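Local coordinates for major capsid protein (Paramecium bursaria Chlorella virus 1, PDB 5TIP), which forms trimeric capsomers that self-assemble into the icosahedral outer shell of a large chlorella virus, at residues F112-A117 against A348-Y353; Y305-A310 against Y332-Q337. All blocks are in the same frame, centred on the assembly; numbering follows the deposited sequence.

Contact 1. Residues F112-A117 against A348-Y353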
ATOM      1  N   PHE A 112     -18.429   7.781  -7.765  1.00 25.12           N
ATOM      2  CA  PHE A 112     -17.080   8.213  -7.557  1.00 20.46           C
ATOM      3  C   PHE A 112     -16.811   8.142  -6.052  1.00 20.74           C
ATOM      4  O   PHE A 112     -15.771   7.693  -5.661  1.00 22.63           O
ATOM      5  CB  PHE A 112     -16.867   9.618  -8.121  1.00 21.61           C
ATOM      6  CG  PHE A 112     -16.539   9.647  -9.566  1.00 26.20           C
ATOM      7  CD1 PHE A 112     -17.231   8.927 -10.451  1.00 26.73           C
ATOM      8  CD2 PHE A 112     -15.491  10.382 -10.025  1.00 32.14           C
ATOM      9  CE1 PHE A 112     -16.925   8.929 -11.761  1.00 27.94           C
ATOM     10  CE2 PHE A 112     -15.148  10.376 -11.365  1.00 31.20           C
ATOM     11  CZ  PHE A 112     -15.884   9.641 -12.238  1.00 28.92           C
ATOM     12  N   ARG A 113     -17.764   8.577  -5.230  1.00 18.85           N
ATOM     13  CA  ARG A 113     -17.597   8.526  -3.782  1.00 18.80           C
ATOM     14  C   ARG A 113     -17.558   7.085  -3.287  1.00 22.53           C
ATOM     15  O   ARG A 113     -16.763   6.748  -2.403  1.00 24.65           O
ATOM     16  CB  ARG A 113     -18.724   9.299  -3.096  1.00 21.48           C
ATOM     17  CG  ARG A 113     -18.544   9.483  -1.593  1.00 21.73           C
ATOM     18  CD  ARG A 113     -17.788  10.764  -1.257  1.00 21.24           C
ATOM     19  NE  ARG A 113     -16.478  10.814  -1.899  1.00 22.57           N
ATOM     20  CZ  ARG A 113     -15.388  10.235  -1.412  1.00 23.58           C
ATOM     21  NH1 ARG A 113     -15.446   9.561  -0.271  1.00 25.66           N
ATOM     22  NH2 ARG A 113     -14.239  10.324  -2.067  1.00 24.31           N
ATOM     23  N   THR A 114     -18.413   6.223  -3.848  1.00 22.66           N
ATOM     24  CA  THR A 114     -18.438   4.822  -3.439  1.00 24.20           C
ATOM     25  C   THR A 114     -17.196   4.081  -3.920  1.00 25.32           C
ATOM     26  O   THR A 114     -16.616   3.280  -3.176  1.00 25.59           O
ATOM     27  CB  THR A 114     -19.703   4.147  -3.972  1.00 24.45           C
ATOM     28  OG1 THR A 114     -20.857   4.777  -3.402  1.00 23.32           O
ATOM     29  CG2 THR A 114     -19.718   2.664  -3.618  1.00 25.77           C
ATOM     30  N   TYR A 115     -16.771   4.340  -5.159  1.00 22.56           N
ATOM     31  CA  TYR A 115     -15.562   3.706  -5.677  1.00 20.61           C
ATOM     32  C   TYR A 115     -14.343   4.089  -4.849  1.00 22.23           C
ATOM     33  O   TYR A 115     -13.478   3.247  -4.578  1.00 26.03           O
ATOM     34  CB  TYR A 115     -15.359   4.090  -7.143  1.00 19.75           C
ATOM     35  CG  TYR A 115     -14.061   3.598  -7.738  1.00 19.79           C
ATOM     36  CD1 TYR A 115     -13.967   2.332  -8.295  1.00 21.18           C
ATOM     37  CD2 TYR A 115     -12.929   4.402  -7.747  1.00 20.04           C
ATOM     38  CE1 TYR A 115     -12.784   1.879  -8.840  1.00 23.20           C
ATOM     39  CE2 TYR A 115     -11.741   3.958  -8.288  1.00 21.74           C
ATOM     40  CZ  TYR A 115     -11.674   2.695  -8.835  1.00 25.48           C
ATOM     41  OH  TYR A 115     -10.494   2.241  -9.380  1.00 31.30           O
ATOM     42  N   ASP A 116     -14.257   5.355  -4.440  1.00 18.86           N
ATOM     43  CA  ASP A 116     -13.118   5.802  -3.646  1.00 21.38           C
ATOM     44  C   ASP A 116     -13.097   5.128  -2.280  1.00 23.43           C
ATOM     45  O   ASP A 116     -12.025   4.790  -1.764  1.00 22.59           O
ATOM     46  CB  ASP A 116     -13.157   7.324  -3.500  1.00 24.36           C
ATOM     47  CG  ASP A 116     -11.930   7.876  -2.802  1.00 26.06           C
ATOM     48  OD1 ASP A 116     -10.808   7.653  -3.303  1.00 27.67           O
ATOM     49  OD2 ASP A 116     -12.086   8.539  -1.756  1.00 27.65           O
ATOM     50  N   ALA A 117     -14.271   4.916  -1.682  1.00 21.95           N
ATOM     51  CA  ALA A 117     -14.329   4.311  -0.356  1.00 21.86           C
ATOM     52  C   ALA A 117     -13.970   2.831  -0.382  1.00 24.08           C
ATOM     53  O   ALA A 117     -13.491   2.294   0.622  1.00 26.48           O
ATOM     54  CB  ALA A 117     -15.723   4.500   0.245  1.00 21.75           C
ATOM     55  N   ALA A 348     -17.421   3.154   7.341  1.00 22.19           N
ATOM     56  CA  ALA A 348     -18.735   2.630   7.679  1.00 23.76           C
ATOM     57  C   ALA A 348     -19.800   3.238   6.774  1.00 26.96           C
ATOM     58  O   ALA A 348     -19.695   4.386   6.336  1.00 30.84           O
ATOM     59  CB  ALA A 348     -19.062   2.913   9.146  1.00 23.56           C
ATOM     60  N   GLY A 349     -20.835   2.450   6.494  1.00 23.56           N
ATOM     61  CA  GLY A 349     -21.915   2.882   5.640  1.00 19.42           C
ATOM     62  C   GLY A 349     -21.780   2.490   4.187  1.00 23.36           C
ATOM     63  O   GLY A 349     -22.722   2.705   3.415  1.00 23.87           O
ATOM     64  N   VAL A 350     -20.646   1.922   3.789  1.00 23.86           N
ATOM     65  CA  VAL A 350     -20.432   1.423   2.436  1.00 21.81           C
ATOM     66  C   VAL A 350     -20.278  -0.088   2.518  1.00 22.17           C
ATOM     67  O   VAL A 350     -19.482  -0.593   3.317  1.00 26.05           O
ATOM     68  CB  VAL A 350     -19.202   2.070   1.778  1.00 21.93           C
ATOM     69  CG1 VAL A 350     -19.044   1.573   0.351  1.00 20.82           C
ATOM     70  CG2 VAL A 350     -19.318   3.583   1.807  1.00 21.70           C
ATOM     71  N   TYR A 351     -21.038  -0.806   1.696  1.00 21.44           N
ATOM     72  CA  TYR A 351     -21.117  -2.255   1.785  1.00 22.13           C
ATOM     73  C   TYR A 351     -20.803  -2.881   0.435  1.00 23.36           C
ATOM     74  O   TYR A 351     -21.013  -2.272  -0.616  1.00 25.93           O
ATOM     75  CB  TYR A 351     -22.497  -2.703   2.270  1.00 23.09           C
ATOM     76  CG  TYR A 351     -22.946  -2.002   3.532  1.00 24.28           C
ATOM     77  CD1 TYR A 351     -22.604  -2.499   4.783  1.00 23.88           C
ATOM     78  CD2 TYR A 351     -23.702  -0.839   3.473  1.00 22.94           C
ATOM     79  CE1 TYR A 351     -23.007  -1.859   5.937  1.00 22.04           C
ATOM     80  CE2 TYR A 351     -24.108  -0.192   4.623  1.00 19.99           C
ATOM     81  CZ  TYR A 351     -23.757  -0.708   5.851  1.00 22.83           C
ATOM     82  OH  TYR A 351     -24.161  -0.070   7.000  1.00 25.41           O
ATOM     83  N   LEU A 352     -20.301  -4.112   0.482  1.00 24.09           N
ATOM     84  CA  LEU A 352     -19.856  -4.823  -0.706  1.00 22.75           C
ATOM     85  C   LEU A 352     -20.204  -6.298  -0.587  1.00 21.41           C
ATOM     86  O   LEU A 352     -20.086  -6.887   0.491  1.00 23.76           O
ATOM     87  CB  LEU A 352     -18.341  -4.667  -0.903  1.00 22.86           C
ATOM     88  CG  LEU A 352     -17.656  -5.552  -1.948  1.00 23.41           C
ATOM     89  CD1 LEU A 352     -17.901  -5.024  -3.354  1.00 23.34           C
ATOM     90  CD2 LEU A 352     -16.167  -5.672  -1.662  1.00 23.56           C
ATOM     91  N   TYR A 353     -20.640  -6.887  -1.696  1.00 18.90           N
ATOM     92  CA  TYR A 353     -20.673  -8.335  -1.850  1.00 20.83           C
ATOM     93  C   TYR A 353     -20.065  -8.677  -3.198  1.00 22.21           C
ATOM     94  O   TYR A 353     -20.581  -8.258  -4.238  1.00 26.82           O
ATOM     95  CB  TYR A 353     -22.089  -8.902  -1.742  1.00 22.94           C
ATOM     96  CG  TYR A 353     -22.093 -10.414  -1.789  1.00 23.74           C
ATOM     97  CD1 TYR A 353     -21.720 -11.159  -0.679  1.00 22.94           C
ATOM     98  CD2 TYR A 353     -22.444 -11.094  -2.949  1.00 25.50           C
ATOM     99  CE1 TYR A 353     -21.707 -12.539  -0.717  1.00 24.95           C
ATOM    100  CE2 TYR A 353     -22.436 -12.476  -2.996  1.00 28.24           C
ATOM    101  CZ  TYR A 353     -22.067 -13.192  -1.877  1.00 29.51           C
ATOM    102  OH  TYR A 353     -22.056 -14.568  -1.916  1.00 32.76           O
TER

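Contact 2. Residues Y305-A310 against Y332-Q337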
ATOM      1  N   TYR A 305     -15.308   5.587  10.367  1.00 24.12           N
ATOM      2  CA  TYR A 305     -15.123   4.147  10.452  1.00 23.06           C
ATOM      3  C   TYR A 305     -15.942   3.526  11.571  1.00 23.86           C
ATOM      4  O   TYR A 305     -15.862   2.311  11.785  1.00 25.05           O
ATOM      5  CB  TYR A 305     -13.639   3.807  10.637  1.00 24.95           C
ATOM      6  CG  TYR A 305     -12.784   4.172   9.446  1.00 23.35           C
ATOM      7  CD1 TYR A 305     -12.882   3.463   8.257  1.00 23.39           C
ATOM      8  CD2 TYR A 305     -11.878   5.221   9.509  1.00 24.88           C
ATOM      9  CE1 TYR A 305     -12.107   3.790   7.162  1.00 23.08           C
ATOM     10  CE2 TYR A 305     -11.095   5.554   8.419  1.00 25.04           C
ATOM     11  CZ  TYR A 305     -11.215   4.835   7.247  1.00 22.87           C
ATOM     12  OH  TYR A 305     -10.442   5.156   6.154  1.00 22.96           O
ATOM     13  N   ASN A 306     -16.730   4.326  12.283  1.00 26.14           N
ATOM     14  CA  ASN A 306     -17.489   3.850  13.432  1.00 28.67           C
ATOM     15  C   ASN A 306     -18.712   3.090  12.935  1.00 31.91           C
ATOM     16  O   ASN A 306     -19.635   3.686  12.372  1.00 34.87           O
ATOM     17  CB  ASN A 306     -17.893   5.022  14.318  1.00 28.64           C
ATOM     18  CG  ASN A 306     -18.302   4.585  15.704  1.00 32.57           C
ATOM     19  OD1 ASN A 306     -18.686   3.436  15.915  1.00 35.38           O
ATOM     20  ND2 ASN A 306     -18.219   5.500  16.662  1.00 35.13           N
ATOM     21  N   GLU A 307     -18.713   1.770  13.136  1.00 28.40           N
ATOM     22  CA  GLU A 307     -19.855   0.957  12.733  1.00 28.99           C
ATOM     23  C   GLU A 307     -21.106   1.315  13.526  1.00 25.13           C
ATOM     24  O   GLU A 307     -22.226   1.137  13.033  1.00 26.66           O
ATOM     25  CB  GLU A 307     -19.513  -0.527  12.891  1.00 31.86           C
ATOM     26  CG  GLU A 307     -20.689  -1.478  12.729  1.00 35.55           C
ATOM     27  CD  GLU A 307     -21.331  -1.398  11.355  1.00 38.60           C
ATOM     28  OE1 GLU A 307     -20.635  -1.027  10.383  1.00 38.22           O
ATOM     29  OE2 GLU A 307     -22.539  -1.702  11.250  1.00 38.13           O
ATOM     30  N   GLN A 308     -20.939   1.837  14.745  1.00 22.53           N
ATOM     31  CA  GLN A 308     -22.084   2.200  15.570  1.00 25.01           C
ATOM     32  C   GLN A 308     -22.970   3.242  14.898  1.00 26.47           C
ATOM     33  O   GLN A 308     -24.162   3.324  15.212  1.00 27.81           O
ATOM     34  CB  GLN A 308     -21.605   2.715  16.929  1.00 26.97           C
ATOM     35  CG  GLN A 308     -22.703   2.859  17.967  1.00 30.91           C
ATOM     36  CD  GLN A 308     -23.141   1.519  18.523  1.00 31.89           C
ATOM     37  OE1 GLN A 308     -22.406   0.876  19.273  1.00 34.70           O
ATOM     38  NE2 GLN A 308     -24.337   1.081  18.144  1.00 28.75           N
ATOM     39  N   LEU A 309     -22.418   4.036  13.983  1.00 28.89           N
ATOM     40  CA  LEU A 309     -23.172   5.065  13.281  1.00 28.00           C
ATOM     41  C   LEU A 309     -23.740   4.594  11.946  1.00 25.71           C
ATOM     42  O   LEU A 309     -24.424   5.372  11.273  1.00 27.24           O
ATOM     43  CB  LEU A 309     -22.299   6.306  13.063  1.00 28.15           C
ATOM     44  CG  LEU A 309     -21.720   6.954  14.324  1.00 26.92           C
ATOM     45  CD1 LEU A 309     -20.869   8.161  13.965  1.00 28.52           C
ATOM     46  CD2 LEU A 309     -22.833   7.351  15.279  1.00 27.13           C
ATOM     47  N   ALA A 310     -23.470   3.354  11.541  1.00 26.58           N
ATOM     48  CA  ALA A 310     -24.092   2.795  10.350  1.00 24.57           C
ATOM     49  C   ALA A 310     -25.490   2.280  10.681  1.00 27.72           C
ATOM     50  O   ALA A 310     -25.822   2.012  11.839  1.00 33.75           O
ATOM     51  CB  ALA A 310     -23.229   1.676   9.768  1.00 25.03           C
ATOM     52  N   TYR A 332     -20.197  -7.195   8.386  1.00 27.40           N
ATOM     53  CA  TYR A 332     -19.552  -8.200   7.547  1.00 25.86           C
ATOM     54  C   TYR A 332     -19.304  -7.665   6.144  1.00 25.28           C
ATOM     55  O   TYR A 332     -18.221  -7.856   5.580  1.00 25.33           O
ATOM     56  CB  TYR A 332     -20.404  -9.469   7.496  1.00 24.07           C
ATOM     57  CG  TYR A 332     -20.033 -10.415   6.375  1.00 24.49           C
ATOM     58  CD1 TYR A 332     -18.968 -11.296   6.506  1.00 25.09           C
ATOM     59  CD2 TYR A 332     -20.751 -10.430   5.184  1.00 24.56           C
ATOM     60  CE1 TYR A 332     -18.627 -12.163   5.483  1.00 23.62           C
ATOM     61  CE2 TYR A 332     -20.415 -11.293   4.158  1.00 23.05           C
ATOM     62  CZ  TYR A 332     -19.354 -12.155   4.315  1.00 22.71           C
ATOM     63  OH  TYR A 332     -19.019 -13.014   3.295  1.00 24.87           O
ATOM     64  N   PHE A 333     -20.301  -6.996   5.561  1.00 23.05           N
ATOM     65  CA  PHE A 333     -20.156  -6.459   4.215  1.00 21.17           C
ATOM     66  C   PHE A 333     -19.271  -5.221   4.180  1.00 23.69           C
ATOM     67  O   PHE A 333     -18.810  -4.833   3.102  1.00 25.40           O
ATOM     68  CB  PHE A 333     -21.530  -6.124   3.635  1.00 21.13           C
ATOM     69  CG  PHE A 333     -22.495  -7.275   3.654  1.00 23.00           C
ATOM     70  CD1 PHE A 333     -22.498  -8.213   2.636  1.00 25.06           C
ATOM     71  CD2 PHE A 333     -23.406  -7.412   4.686  1.00 22.21           C
ATOM     72  CE1 PHE A 333     -23.389  -9.270   2.654  1.00 25.42           C
ATOM     73  CE2 PHE A 333     -24.299  -8.465   4.708  1.00 22.78           C
ATOM     74  CZ  PHE A 333     -24.291  -9.396   3.691  1.00 21.96           C
ATOM     75  N   ASN A 334     -19.028  -4.592   5.330  1.00 23.34           N
ATOM     76  CA  ASN A 334     -18.194  -3.400   5.397  1.00 20.97           C
ATOM     77  C   ASN A 334     -16.744  -3.713   5.740  1.00 23.18           C
ATOM     78  O   ASN A 334     -15.839  -3.008   5.279  1.00 26.88           O
ATOM     79  CB  ASN A 334     -18.767  -2.423   6.428  1.00 20.98           C
ATOM     80  CG  ASN A 334     -17.915  -1.178   6.595  1.00 24.03           C
ATOM     81  OD1 ASN A 334     -17.213  -1.022   7.595  1.00 24.58           O
ATOM     82  ND2 ASN A 334     -17.980  -0.281   5.619  1.00 25.91           N
ATOM     83  N   LYS A 335     -16.504  -4.754   6.534  1.00 23.72           N
ATOM     84  CA  LYS A 335     -15.165  -5.117   6.978  1.00 22.42           C
ATOM     85  C   LYS A 335     -14.633  -6.379   6.319  1.00 24.76           C
ATOM     86  O   LYS A 335     -13.511  -6.381   5.801  1.00 27.69           O
ATOM     87  CB  LYS A 335     -15.168  -5.300   8.502  1.00 22.07           C
ATOM     88  CG  LYS A 335     -15.459  -4.034   9.279  1.00 19.72           C
ATOM     89  CD  LYS A 335     -15.443  -4.308  10.767  1.00 20.73           C
ATOM     90  CE  LYS A 335     -15.692  -3.043  11.560  1.00 25.57           C
ATOM     91  NZ  LYS A 335     -16.311  -3.356  12.875  1.00 30.68           N
ATOM     92  N   VAL A 336     -15.415  -7.460   6.319  1.00 24.88           N
ATOM     93  CA  VAL A 336     -14.890  -8.770   5.946  1.00 22.23           C
ATOM     94  C   VAL A 336     -14.850  -8.935   4.436  1.00 22.44           C
ATOM     95  O   VAL A 336     -13.846  -9.390   3.875  1.00 26.56           O
ATOM     96  CB  VAL A 336     -15.718  -9.880   6.610  1.00 24.61           C
ATOM     97  CG1 VAL A 336     -15.159 -11.247   6.248  1.00 26.31           C
ATOM     98  CG2 VAL A 336     -15.729  -9.682   8.101  1.00 24.14           C
ATOM     99  N   GLN A 337     -15.946  -8.600   3.757  1.00 25.24           N
ATOM    100  CA  GLN A 337     -15.946  -8.664   2.297  1.00 24.52           C
ATOM    101  C   GLN A 337     -14.839  -7.816   1.687  1.00 23.96           C
ATOM    102  O   GLN A 337     -14.165  -8.299   0.760  1.00 26.24           O
ATOM    103  CB  GLN A 337     -17.325  -8.269   1.759  1.00 22.13           C
ATOM    104  CG  GLN A 337     -18.345  -9.389   1.790  1.00 22.54           C
ATOM    105  CD  GLN A 337     -18.148 -10.380   0.666  1.00 24.82           C
ATOM    106  OE1 GLN A 337     -17.708 -10.018  -0.426  1.00 26.77           O
ATOM    107  NE2 GLN A 337     -18.477 -11.639   0.923  1.00 28.08           N
TER
HETATM  108  O   HOH W   1     -16.292  -0.375  13.923  1.00 27.44           O
HETATM  109  O   HOH W   2     -18.414  -2.078  10.081  1.00 49.37           O

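Contact 1. Residues F112-A117 against A348-Y353
V350 sets its two methyl groups against two residues one helical turn apart, T114 and A117, and this small apolar patch is the whole of the direct contact. The closer approach is made by CG2 of V350, which lies 4.0 Å from CB of A117. The other branch, CG1 of V350, comes within 4.2 Å of CG2 of T114, the two side chains crossing at a slant. Both groups are turned for this meeting, since CG1 of V350 and CG2 of T114 each stand anti to the backbone N (chi1 -178° for V350). With chi1 at -62°, the T114 hydroxyl is placed instead beside its backbone N, and OG1 bonds back to the carbonyl O of D110, so the residue offers V350 carbon rather than oxygen.

Away from this patch the segments diverge. CD1 of L352 stays 7.9 Å from CG2 of T114, and the CB of Y351 points away from the helix, its ring meeting W263 and touching F333. Farther round the helix, R113 and D116 form a polar pair served by other parts of the chain: NH2 of R113 bridges to OD2 of D116 at 2.8 Å, approaching from above the carboxylate plane, about 40° out of it, while NE of R113 pairs with E89 and Y86 adds a cation-pi contact. Y274 touches R113, T114 and V350.

The helix 109-119 belongs to the N-terminal of the two capsid-protein family regions and strand 350-354 to the C-terminal one, so the patch joins the two halves of a double jelly-roll protein. With no hydrogen bond or salt bridge between the segments, the union rests on dispersion and exclusion of water, while the charges of R113 and D116 are probably balanced by each other and, for R113, by E89.

Contact 2. Residues Y305-A310 against Y332-Q337
E307 and K335 meet through carbon and a charged end, not through a salt bridge: NZ of K335 lies 4.3 Å from CB of E307 but 5.5 Å from its OE1. Beyond CG the lysine is extended, CD and CE both trans (chi2 180°, chi3 178°), and this stretched chain carries its ammonium across to the loop, where water 1 accepts from NZ at 3.2 Å and, weakly, from the backbone N of E307. The glutamate is bent instead. Its chain starts anti to the backbone N and then turns at chi2 (61°), which brings OE1 round toward N334; OE2 pairs with K383. Water 2 spans the remaining gap, donating to OD1 of N334 at 3.0 Å and to OE1 of E307 at a doubtfully short distance that carries little weight. The amide of N334 is held at its other end as well, ND2 donating to the carbonyl of P347, while R130 of a neighbouring subunit bonds OD1. An Asx turn at N306 opens the short 3-10 segment 307-309. The contact thus sets the loop between strands 257-266 and 312-319 beside helix 330-341, whose F333 packs on strands 322-329 and 350-354.

Contacts 1 and 2 lie with their centres about 11 Å apart, and strand 350-354 ties them together. It follows helix 330-341 in the chain, and the two are bonded directly: ND2 of N334 lies 2.8 Å from the carbonyl O of V350, and the backbone N of L352 lies 3.1 Å from O of F333. V350 thus shows its methyls to the helix of contact 1 and its carbonyl to contact 2. Contact 2 is the more peripheral, its centre about 17 Å from that of the chain against 7 Å, and its loop between strands 257-266 and 312-319 also carries the glycosylated N279 and N301. Both contacts reach a second subunit of the trimer.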